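MlnE (Bacillus amyloliquefaciens subsp. plantarum, PDB 5D2E) is a macrolactin assembly-line protein whose N-terminal B-type ketoreductase, here with NADP bound, probably reduces beta-keto intermediates. Local coordinates at residues Asn355-Ser360 and Val389-Ala394; Glu398-Phe403 and Gln433-Lys438. All coordinates share one frame; numbering follows the deposited sequence.

Contact 1: residues Asn355-Ser360 and Val389-Ala394; sequences NGILHS and VWLDKA. With NAP (NADP nicotinamide-adenine-dinucleotide phosphate), chain B.
L391 lays its CD1 methyl over one face of the imidazole of H359. This is a CH-pi contact between a central strand (356-359) of the Rossmann-type ketoreductase domain and helix 386-394, which packs against the side of the strand that carries I357 and H359. L391 CD1 stands 3.6 Å from the centroid of the H359 ring, 23° off the ring normal. The offset carries L391 CD1 toward the rim, closest to ND1 of H359 at 3.3 Å and next to CE1 of the same ring at 3.6 Å. The two side chains meet at a slant. The CB of H359 points toward the helix, and chi1 of 179° sets CG anti to the backbone N, which puts the ring where L391 CD1 can lie on its face. Polar contacts at both ring nitrogens help fix its rotation: ND1 is hydrogen-bonded to OG1 of T279, and NE2 weakly to the carbonyl of P383. The buried imidazole is thus satisfied at its rim while hydrocarbon lies on its face. The other branch of L391, CD2, lies 4.5 Å from CD1 of I357, a looser apolar contact made by the extended end of the isoleucine. I357 and H359 therefore present one side of the strand to the helix. L358 between them packs instead on F402 and V404 of strand 402-408. Beyond H359 the strand runs out at the cofactor, as is usual for the C-terminal strand ends of this fold. There the carbonyl O of S360 accepts a hydrogen bond of 2.9 Å from O3D of the nicotinamide ribose of NADP, and S360 OG sits 3.2 Å from C4D of the same ribose.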
ATOM      1  N   ASN A 355      -8.262 -23.050  -6.239  1.00 31.48           N
ATOM      2  CA  ASN A 355      -8.620 -22.291  -7.434  1.00 33.48           C
ATOM      3  C   ASN A 355      -8.767 -20.823  -7.205  1.00 33.28           C
ATOM      4  O   ASN A 355      -9.032 -20.120  -8.157  1.00 30.47           O
ATOM      5  CB  ASN A 355      -9.966 -22.764  -7.974  1.00 33.48           C
ATOM      6  CG  ASN A 355     -10.006 -24.271  -8.170  1.00 36.26           C
ATOM      7  OD1 ASN A 355     -10.792 -24.963  -7.518  1.00 35.42           O
ATOM      8  ND2 ASN A 355      -9.080 -24.798  -8.977  1.00 36.50           N
ATOM      9  N   GLY A 356      -8.686 -20.330  -5.969  1.00 31.52           N
ATOM     10  CA  GLY A 356      -8.857 -18.873  -5.793  1.00 30.38           C
ATOM     11  C   GLY A 356      -8.564 -18.434  -4.371  1.00 32.75           C
ATOM     12  O   GLY A 356      -8.820 -19.231  -3.458  1.00 29.44           O
ATOM     13  N   ILE A 357      -8.052 -17.192  -4.203  1.00 28.81           N
ATOM     14  CA  ILE A 357      -7.762 -16.602  -2.890  1.00 29.33           C
ATOM     15  C   ILE A 357      -8.407 -15.199  -2.849  1.00 31.67           C
ATOM     16  O   ILE A 357      -8.157 -14.370  -3.769  1.00 28.67           O
ATOM     17  CB  ILE A 357      -6.280 -16.487  -2.613  1.00 29.96           C
ATOM     18  CG1 ILE A 357      -5.668 -17.847  -2.618  1.00 30.42           C
ATOM     19  CG2 ILE A 357      -5.983 -15.732  -1.288  1.00 29.17           C
ATOM     20  CD1 ILE A 357      -4.189 -17.849  -2.379  1.00 32.83           C
ATOM     21  N   LEU A 358      -9.151 -14.928  -1.757  1.00 28.38           N
ATOM     22  CA  LEU A 358      -9.591 -13.595  -1.376  1.00 28.99           C
ATOM     23  C   LEU A 358      -8.857 -13.312  -0.089  1.00 29.63           C
ATOM     24  O   LEU A 358      -8.969 -14.060   0.894  1.00 26.03           O
ATOM     25  CB  LEU A 358     -11.084 -13.506  -1.101  1.00 28.05           C
ATOM     26  CG  LEU A 358     -12.074 -13.750  -2.210  1.00 33.31           C
ATOM     27  CD1 LEU A 358     -13.485 -13.520  -1.700  1.00 34.81           C
ATOM     28  CD2 LEU A 358     -11.849 -12.814  -3.408  1.00 34.21           C
ATOM     29  N   HIS A 359      -8.022 -12.279  -0.120  1.00 25.42           N
ATOM     30  CA  HIS A 359      -7.147 -11.978   1.046  1.00 27.43           C
ATOM     31  C   HIS A 359      -7.717 -10.826   1.801  1.00 27.92           C
ATOM     32  O   HIS A 359      -7.518  -9.678   1.430  1.00 29.25           O
ATOM     33  CB  HIS A 359      -5.725 -11.733   0.549  1.00 28.77           C
ATOM     34  CG  HIS A 359      -4.723 -11.402   1.610  1.00 27.11           C
ATOM     35  ND1 HIS A 359      -4.696 -11.987   2.851  1.00 26.12           N
ATOM     36  CD2 HIS A 359      -3.701 -10.507   1.596  1.00 26.36           C
ATOM     37  CE1 HIS A 359      -3.668 -11.511   3.537  1.00 29.08           C
ATOM     38  NE2 HIS A 359      -3.057 -10.609   2.784  1.00 25.77           N
ATOM     39  N   SER A 360      -8.464 -11.147   2.889  1.00 28.54           N
ATOM     40  CA  SER A 360      -9.226 -10.137   3.643  1.00 29.68           C
ATOM     41  C   SER A 360      -8.640  -9.956   5.037  1.00 30.36           C
ATOM     42  O   SER A 360      -9.104  -9.090   5.785  1.00 31.40           O
ATOM     43  CB  SER A 360     -10.710 -10.569   3.791  1.00 30.01           C
ATOM     44  OG  SER A 360     -11.498  -9.499   4.181  1.00 34.30           O
ATOM     45  N   VAL A 389       2.554 -11.861   0.700  1.00 25.88           N
ATOM     46  CA  VAL A 389       3.700 -12.459  -0.009  1.00 27.46           C
ATOM     47  C   VAL A 389       3.731 -13.944   0.237  1.00 26.51           C
ATOM     48  O   VAL A 389       3.986 -14.725  -0.685  1.00 27.42           O
ATOM     49  CB  VAL A 389       5.039 -11.745   0.342  1.00 28.54           C
ATOM     50  CG1 VAL A 389       6.249 -12.424  -0.290  1.00 28.20           C
ATOM     51  CG2 VAL A 389       4.975 -10.260  -0.143  1.00 25.96           C
ATOM     52  N   TRP A 390       3.446 -14.345   1.479  1.00 28.53           N
ATOM     53  CA  TRP A 390       3.468 -15.760   1.800  1.00 27.24           C
ATOM     54  C   TRP A 390       2.384 -16.539   1.109  1.00 27.55           C
ATOM     55  O   TRP A 390       2.600 -17.726   0.701  1.00 29.22           O
ATOM     56  CB  TRP A 390       3.398 -15.974   3.292  1.00 27.74           C
ATOM     57  CG  TRP A 390       4.471 -15.334   4.117  1.00 26.91           C
ATOM     58  CD1 TRP A 390       4.326 -14.961   5.407  1.00 29.18           C
ATOM     59  CD2 TRP A 390       5.834 -15.062   3.772  1.00 27.97           C
ATOM     60  NE1 TRP A 390       5.477 -14.405   5.887  1.00 29.26           N
ATOM     61  CE2 TRP A 390       6.447 -14.506   4.929  1.00 29.25           C
ATOM     62  CE3 TRP A 390       6.622 -15.260   2.631  1.00 30.28           C
ATOM     63  CZ2 TRP A 390       7.808 -14.096   4.968  1.00 29.35           C
ATOM     64  CZ3 TRP A 390       8.003 -14.878   2.688  1.00 30.60           C
ATOM     65  CH2 TRP A 390       8.561 -14.282   3.839  1.00 32.13           C
ATOM     66  N   LEU A 391       1.223 -15.898   0.911  1.00 27.79           N
ATOM     67  CA  LEU A 391       0.106 -16.551   0.217  1.00 28.40           C
ATOM     68  C   LEU A 391       0.454 -16.748  -1.255  1.00 29.44           C
ATOM     69  O   LEU A 391       0.233 -17.791  -1.818  1.00 29.09           O
ATOM     70  CB  LEU A 391      -1.142 -15.715   0.319  1.00 29.58           C
ATOM     71  CG  LEU A 391      -1.874 -15.698   1.652  1.00 28.34           C
ATOM     72  CD1 LEU A 391      -2.797 -14.511   1.830  1.00 31.20           C
ATOM     73  CD2 LEU A 391      -2.688 -17.003   1.730  1.00 30.75           C
ATOM     74  N   ASP A 392       1.014 -15.735  -1.880  1.00 28.90           N
ATOM     75  CA  ASP A 392       1.463 -15.879  -3.255  1.00 28.75           C
ATOM     76  C   ASP A 392       2.543 -16.977  -3.359  1.00 29.88           C
ATOM     77  O   ASP A 392       2.514 -17.783  -4.286  1.00 31.90           O
ATOM     78  CB  ASP A 392       2.054 -14.594  -3.765  1.00 27.85           C
ATOM     79  CG  ASP A 392       2.795 -14.771  -5.106  1.00 27.82           C
ATOM     80  OD1 ASP A 392       2.092 -14.846  -6.120  1.00 31.84           O
ATOM     81  OD2 ASP A 392       4.028 -14.818  -5.099  1.00 28.97           O
ATOM     82  N   LYS A 393       3.488 -16.958  -2.436  1.00 29.35           N
ATOM     83  CA  LYS A 393       4.626 -17.851  -2.441  1.00 29.65           C
ATOM     84  C   LYS A 393       4.175 -19.299  -2.244  1.00 33.68           C
ATOM     85  O   LYS A 393       4.475 -20.138  -3.064  1.00 32.25           O
ATOM     86  CB  LYS A 393       5.610 -17.477  -1.365  1.00 31.65           C
ATOM     87  CG  LYS A 393       6.965 -18.177  -1.500  1.00 32.26           C
ATOM     88  CD  LYS A 393       7.885 -17.589  -0.424  1.00 34.11           C
ATOM     89  CE  LYS A 393       9.342 -18.026  -0.566  1.00 33.16           C
ATOM     90  NZ  LYS A 393      10.211 -17.406   0.435  1.00 32.63           N
ATOM     91  N   ALA A 394       3.382 -19.557  -1.207  1.00 31.43           N
ATOM     92  CA  ALA A 394       2.869 -20.922  -0.978  1.00 32.07           C
ATOM     93  C   ALA A 394       1.991 -21.431  -2.107  1.00 33.87           C
ATOM     94  O   ALA A 394       1.912 -22.620  -2.308  1.00 31.07           O
ATOM     95  CB  ALA A 394       2.082 -20.967   0.307  1.00 34.63           C
TER
HETATM   96  PA  NAP B 601     -12.404  -7.741  10.373  1.00 37.79           P
HETATM   97  O1A NAP B 601     -13.874  -8.175  10.619  1.00 39.96           O
HETATM   98  O2A NAP B 601     -11.431  -7.454  11.502  1.00 38.21           O
HETATM   99  O5B NAP B 601     -11.799  -8.997   9.571  1.00 34.52           O
HETATM  100  C5B NAP B 601     -10.395  -9.077   9.366  1.00 34.33           C
HETATM  101  C4B NAP B 601     -10.052 -10.486   9.779  1.00 32.59           C
HETATM  102  O4B NAP B 601      -8.630 -10.660   9.596  1.00 31.32           O
HETATM  103  C3B NAP B 601     -10.326 -10.816  11.272  1.00 37.75           C
HETATM  104  O3B NAP B 601     -11.381 -11.776  11.389  1.00 36.49           O
HETATM  105  C2B NAP B 601      -9.011 -11.437  11.772  1.00 34.25           C
HETATM  106  O2B NAP B 601      -9.249 -12.581  12.542  1.00 33.34           O
HETATM  107  C1B NAP B 601      -8.248 -11.713  10.454  1.00 32.37           C
HETATM  108  N9A NAP B 601      -6.797 -11.649  10.573  1.00 33.48           N
HETATM  109  C8A NAP B 601      -6.024 -10.598  11.050  1.00 32.99           C
HETATM  110  N7A NAP B 601      -4.687 -10.933  11.063  1.00 31.38           N
HETATM  111  C5A NAP B 601      -4.598 -12.165  10.522  1.00 31.69           C
HETATM  112  C6A NAP B 601      -3.528 -13.097  10.247  1.00 31.87           C
HETATM  113  N6A NAP B 601      -2.244 -12.689  10.517  1.00 36.22           N
HETATM  114  N1A NAP B 601      -3.860 -14.373   9.752  1.00 29.97           N
HETATM  115  C2A NAP B 601      -5.143 -14.699   9.506  1.00 33.64           C
HETATM  116  N3A NAP B 601      -6.197 -13.870   9.743  1.00 35.38           N
HETATM  117  C4A NAP B 601      -5.993 -12.644  10.238  1.00 32.23           C
HETATM  118  O3  NAP B 601     -12.346  -6.475   9.347  1.00 39.12           O
HETATM  119  PN  NAP B 601     -13.273  -6.241   8.035  1.00 41.92           P
HETATM  120  O1N NAP B 601     -14.100  -4.980   8.213  1.00 44.91           O
HETATM  121  O2N NAP B 601     -13.788  -7.604   7.652  1.00 40.25           O
HETATM  122  O5D NAP B 601     -12.247  -5.867   6.843  1.00 47.23           O
HETATM  123  C5D NAP B 601     -11.629  -6.999   6.166  1.00 47.29           C
HETATM  124  C4D NAP B 601     -10.557  -6.553   5.162  1.00 45.78           C
HETATM  125  O4D NAP B 601     -11.033  -5.548   4.279  1.00 42.29           O
HETATM  126  C3D NAP B 601      -9.377  -5.935   5.923  1.00 46.67           C
HETATM  127  O3D NAP B 601      -8.170  -6.418   5.362  1.00 40.74           O
HETATM  128  C2D NAP B 601      -9.544  -4.436   5.755  1.00 49.10           C
HETATM  129  O2D NAP B 601      -8.279  -3.721   5.850  1.00 49.66           O
HETATM  130  C1D NAP B 601     -10.285  -4.302   4.394  1.00 46.46           C
HETATM  131  N1N NAP B 601     -11.108  -3.066   4.383  1.00 48.81           N
HETATM  132  C2N NAP B 601     -12.285  -2.981   5.105  1.00 47.89           C
HETATM  133  C3N NAP B 601     -13.102  -1.836   5.143  1.00 47.03           C
HETATM  134  C7N NAP B 601     -14.428  -1.780   5.952  1.00 50.30           C
HETATM  135  O7N NAP B 601     -15.082  -0.735   6.013  1.00 41.04           O
HETATM  136  N7N NAP B 601     -14.939  -2.842   6.591  1.00 47.65           N
HETATM  137  C4N NAP B 601     -12.659  -0.715   4.426  1.00 41.10           C
HETATM  138  C5N NAP B 601     -11.445  -0.787   3.730  1.00 45.13           C
HETATM  139  C6N NAP B 601     -10.691  -1.976   3.699  1.00 47.13           C
HETATM  140  P2B NAP B 601      -8.212 -13.164  13.677  1.00 36.08           P
HETATM  141  O1X NAP B 601      -7.967 -12.086  14.724  1.00 36.16           O
HETATM  142  O2X NAP B 601      -8.909 -14.450  14.224  1.00 36.27           O
HETATM  143  O3X NAP B 601      -6.942 -13.476  12.934  1.00 39.49           O

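Contact 2: residues Glu398-Phe403 and Gln433-Lys438; sequences EPLDFF and QYRSMK
L400 and F403 both turn toward R435, bringing the start of strand 402-408 against the last turns of helix 419-437, the strand and helix of a beta-alpha-beta unit in the Rossmann-type ketoreductase domain. L400 comes first: its CD1 lies 3.8 Å from NH2 of R435, oblique to the guanidinium, and the two side chains cross at about a right angle. The same methyl also borders the edge of the F403 ring. F402 directs its side chain away from the helix, its ring lying parallel to that of Y276. F403 then returns to the helix side and stacks flat under the guanidinium, the planes only 10° apart and the centres 4.1 Å apart. This cation-pi stack is off-centre: NE lies over the middle of the ring, and CZ is displaced toward CG and CB. The turn at chi3 of R435 (89°) lays NE and the guanidinium along the phenyl. CD of R435 is over the same face, 4.0 Å from the centroid of the F403 ring, as a CH-pi contact. Polar partners around the guanidinium hold it flat against the phenyl: NE forms a salt bridge with D392 OD1, and NH1 is hydrogen-bonded to OG1 of T444 on the next strand. The buried charge is thus met by a carboxylate and a hydroxyl as well as the ring face, and NH1 of R435 comes within 3.3 Å of F403 CB.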
ATOM      1  N   GLU A 398      -0.266 -23.365  -7.730  1.00 35.53           N
ATOM      2  CA  GLU A 398      -1.672 -23.693  -7.789  1.00 35.14           C
ATOM      3  C   GLU A 398      -2.353 -23.019  -8.968  1.00 37.68           C
ATOM      4  O   GLU A 398      -1.970 -21.898  -9.388  1.00 36.21           O
ATOM      5  CB  GLU A 398      -2.364 -23.393  -6.451  1.00 35.64           C
ATOM      6  CG  GLU A 398      -1.844 -24.257  -5.302  1.00 38.92           C
ATOM      7  CD  GLU A 398      -2.019 -25.757  -5.569  1.00 44.54           C
ATOM      8  OE1 GLU A 398      -3.143 -26.139  -5.921  1.00 45.30           O
ATOM      9  OE2 GLU A 398      -1.035 -26.519  -5.459  1.00 52.22           O
ATOM     10  N   PRO A 399      -3.348 -23.711  -9.554  1.00 42.25           N
ATOM     11  CA  PRO A 399      -4.033 -23.202 -10.750  1.00 45.07           C
ATOM     12  C   PRO A 399      -5.090 -22.145 -10.332  1.00 44.32           C
ATOM     13  O   PRO A 399      -6.322 -22.390 -10.406  1.00 39.69           O
ATOM     14  CB  PRO A 399      -4.699 -24.478 -11.319  1.00 42.44           C
ATOM     15  CG  PRO A 399      -5.090 -25.241 -10.035  1.00 43.78           C
ATOM     16  CD  PRO A 399      -3.912 -25.019  -9.112  1.00 43.24           C
ATOM     17  N   LEU A 400      -4.623 -20.993  -9.836  1.00 39.02           N
ATOM     18  CA  LEU A 400      -5.564 -20.015  -9.316  1.00 32.75           C
ATOM     19  C   LEU A 400      -6.250 -19.350 -10.488  1.00 29.66           C
ATOM     20  O   LEU A 400      -5.621 -18.888 -11.440  1.00 31.90           O
ATOM     21  CB  LEU A 400      -4.871 -18.943  -8.440  1.00 30.27           C
ATOM     22  CG  LEU A 400      -4.050 -19.424  -7.257  1.00 31.24           C
ATOM     23  CD1 LEU A 400      -3.431 -18.255  -6.462  1.00 32.73           C
ATOM     24  CD2 LEU A 400      -4.887 -20.276  -6.302  1.00 30.19           C
ATOM     25  N   ASP A 401      -7.541 -19.229 -10.384  1.00 28.94           N
ATOM     26  CA  ASP A 401      -8.315 -18.379 -11.260  1.00 30.79           C
ATOM     27  C   ASP A 401      -8.249 -16.927 -10.824  1.00 30.15           C
ATOM     28  O   ASP A 401      -8.471 -16.026 -11.641  1.00 29.04           O
ATOM     29  CB  ASP A 401      -9.771 -18.838 -11.283  1.00 30.16           C
ATOM     30  CG  ASP A 401      -9.922 -20.206 -12.002  1.00 39.45           C
ATOM     31  OD1 ASP A 401      -9.328 -20.326 -13.076  1.00 40.53           O
ATOM     32  OD2 ASP A 401     -10.545 -21.172 -11.504  1.00 36.86           O
ATOM     33  N   PHE A 402      -8.057 -16.699  -9.517  1.00 28.18           N
ATOM     34  CA  PHE A 402      -7.998 -15.322  -8.991  1.00 25.95           C
ATOM     35  C   PHE A 402      -7.237 -15.254  -7.680  1.00 26.49           C
ATOM     36  O   PHE A 402      -7.082 -16.283  -6.932  1.00 29.24           O
ATOM     37  CB  PHE A 402      -9.380 -14.630  -8.888  1.00 29.54           C
ATOM     38  CG  PHE A 402     -10.333 -15.329  -7.969  1.00 30.65           C
ATOM     39  CD1 PHE A 402     -10.212 -15.174  -6.595  1.00 28.85           C
ATOM     40  CD2 PHE A 402     -11.270 -16.231  -8.472  1.00 32.61           C
ATOM     41  CE1 PHE A 402     -11.047 -15.804  -5.722  1.00 28.80           C
ATOM     42  CE2 PHE A 402     -12.124 -16.897  -7.588  1.00 33.02           C
ATOM     43  CZ  PHE A 402     -11.996 -16.698  -6.215  1.00 30.82           C
ATOM     44  N   PHE A 403      -6.600 -14.099  -7.501  1.00 26.36           N
ATOM     45  CA  PHE A 403      -5.857 -13.750  -6.261  1.00 26.96           C
ATOM     46  C   PHE A 403      -6.248 -12.306  -6.048  1.00 26.15           C
ATOM     47  O   PHE A 403      -5.801 -11.427  -6.801  1.00 26.68           O
ATOM     48  CB  PHE A 403      -4.338 -13.923  -6.495  1.00 25.23           C
ATOM     49  CG  PHE A 403      -3.470 -13.723  -5.259  1.00 25.79           C
ATOM     50  CD1 PHE A 403      -3.171 -12.461  -4.811  1.00 27.21           C
ATOM     51  CD2 PHE A 403      -2.900 -14.794  -4.598  1.00 26.59           C
ATOM     52  CE1 PHE A 403      -2.350 -12.278  -3.710  1.00 27.93           C
ATOM     53  CE2 PHE A 403      -2.055 -14.621  -3.509  1.00 27.85           C
ATOM     54  CZ  PHE A 403      -1.764 -13.360  -3.072  1.00 25.60           C
ATOM     55  N   GLN A 433       1.969  -5.992  -9.296  1.00 25.27           N
ATOM     56  CA  GLN A 433       2.957  -5.958 -10.388  1.00 26.62           C
ATOM     57  C   GLN A 433       3.966  -7.085 -10.269  1.00 26.99           C
ATOM     58  O   GLN A 433       4.531  -7.480 -11.267  1.00 26.75           O
ATOM     59  CB  GLN A 433       3.727  -4.660 -10.338  1.00 30.53           C
ATOM     60  CG  GLN A 433       2.869  -3.466 -10.710  1.00 37.08           C
ATOM     61  CD  GLN A 433       3.763  -2.205 -10.827  1.00 48.73           C
ATOM     62  OE1 GLN A 433       4.823  -2.211 -11.522  1.00 43.93           O
ATOM     63  NE2 GLN A 433       3.382  -1.141 -10.099  1.00 47.77           N
ATOM     64  N   TYR A 434       4.233  -7.569  -9.057  1.00 25.30           N
ATOM     65  CA  TYR A 434       5.104  -8.681  -8.864  1.00 23.70           C
ATOM     66  C   TYR A 434       4.473  -9.929  -9.438  1.00 27.44           C
ATOM     67  O   TYR A 434       5.112 -10.749 -10.114  1.00 26.45           O
ATOM     68  CB  TYR A 434       5.449  -8.849  -7.376  1.00 26.90           C
ATOM     69  CG  TYR A 434       6.328 -10.048  -7.029  1.00 27.45           C
ATOM     70  CD1 TYR A 434       5.768 -11.310  -6.748  1.00 27.50           C
ATOM     71  CD2 TYR A 434       7.717  -9.922  -6.985  1.00 27.39           C
ATOM     72  CE1 TYR A 434       6.565 -12.396  -6.403  1.00 26.00           C
ATOM     73  CE2 TYR A 434       8.527 -11.021  -6.677  1.00 27.38           C
ATOM     74  CZ  TYR A 434       7.950 -12.253  -6.396  1.00 29.88           C
ATOM     75  OH  TYR A 434       8.763 -13.318  -6.043  1.00 30.20           O
ATOM     76  N   ARG A 435       3.194 -10.117  -9.157  1.00 25.43           N
ATOM     77  CA  ARG A 435       2.522 -11.321  -9.661  1.00 25.44           C
ATOM     78  C   ARG A 435       2.514 -11.343 -11.196  1.00 29.38           C
ATOM     79  O   ARG A 435       2.665 -12.389 -11.805  1.00 30.24           O
ATOM     80  CB  ARG A 435       1.084 -11.418  -9.102  1.00 26.27           C
ATOM     81  CG  ARG A 435       1.098 -11.592  -7.599  1.00 28.88           C
ATOM     82  CD  ARG A 435      -0.231 -12.137  -7.106  1.00 30.03           C
ATOM     83  NE  ARG A 435      -0.208 -13.607  -7.118  1.00 33.28           N
ATOM     84  CZ  ARG A 435      -1.006 -14.372  -7.823  1.00 31.36           C
ATOM     85  NH1 ARG A 435      -1.890 -13.858  -8.672  1.00 34.57           N
ATOM     86  NH2 ARG A 435      -0.905 -15.649  -7.673  1.00 33.80           N
ATOM     87  N   SER A 436       2.313 -10.172 -11.785  1.00 28.82           N
ATOM     88  CA  SER A 436       2.350  -9.970 -13.205  1.00 30.95           C
ATOM     89  C   SER A 436       3.745 -10.302 -13.731  1.00 31.24           C
ATOM     90  O   SER A 436       3.904 -10.974 -14.758  1.00 30.02           O
ATOM     91  CB  SER A 436       2.032  -8.483 -13.441  1.00 33.39           C
ATOM     92  OG  SER A 436       1.880  -8.317 -14.783  1.00 50.02           O
ATOM     93  N   MET A 437       4.757  -9.690 -13.121  1.00 29.50           N
ATOM     94  CA  MET A 437       6.142  -9.890 -13.542  1.00 33.08           C
ATOM     95  C   MET A 437       6.487 -11.370 -13.553  1.00 33.62           C
ATOM     96  O   MET A 437       7.181 -11.852 -14.451  1.00 32.14           O
ATOM     97  CB  MET A 437       7.109  -9.158 -12.601  1.00 33.20           C
ATOM     98  CG  MET A 437       8.607  -9.435 -12.811  1.00 37.56           C
ATOM     99  SD  MET A 437       9.662  -8.523 -11.641  1.00 43.35           S
ATOM    100  CE  MET A 437       9.516  -9.506 -10.178  1.00 44.72           C
ATOM    101  N   LYS A 438       5.978 -12.106 -12.583  1.00 31.03           N
ATOM    102  CA  LYS A 438       6.307 -13.497 -12.457  1.00 29.70           C
ATOM    103  C   LYS A 438       5.406 -14.387 -13.328  1.00 28.58           C
ATOM    104  O   LYS A 438       5.555 -15.574 -13.292  1.00 32.41           O
ATOM    105  CB  LYS A 438       6.244 -13.953 -10.977  1.00 30.74           C
ATOM    106  CG  LYS A 438       7.304 -13.429 -10.074  1.00 31.60           C
ATOM    107  CD  LYS A 438       8.713 -13.628 -10.633  1.00 37.12           C
ATOM    108  CE  LYS A 438       9.660 -13.188  -9.551  1.00 41.69           C
ATOM    109  NZ  LYS A 438      11.041 -13.009 -10.022  1.00 43.96           N
TER

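The two contacts follow in series along the chain, contact 1 closing before contact 2 opens, and their centres are 9 Å apart in the same ketoreductase domain. Strands 356-359 and 402-408 are parallel neighbours, joined near their starts by a probable hydrogen bond from D401 N to N355 O (2.8 Å). The D392 carboxylate bridges helices 386-394 and 419-437. F403 also packs against the first helix, its CE2 3.6 Å from D392 N. Contact 2 lies at the start of strand 402-408, farther from the cofactor, the side chain of F403 about 12 Å from NADP. Both helices thus cover one side of neighbouring strands of the Rossmann-type domain, whose C-terminal ends meet NADP.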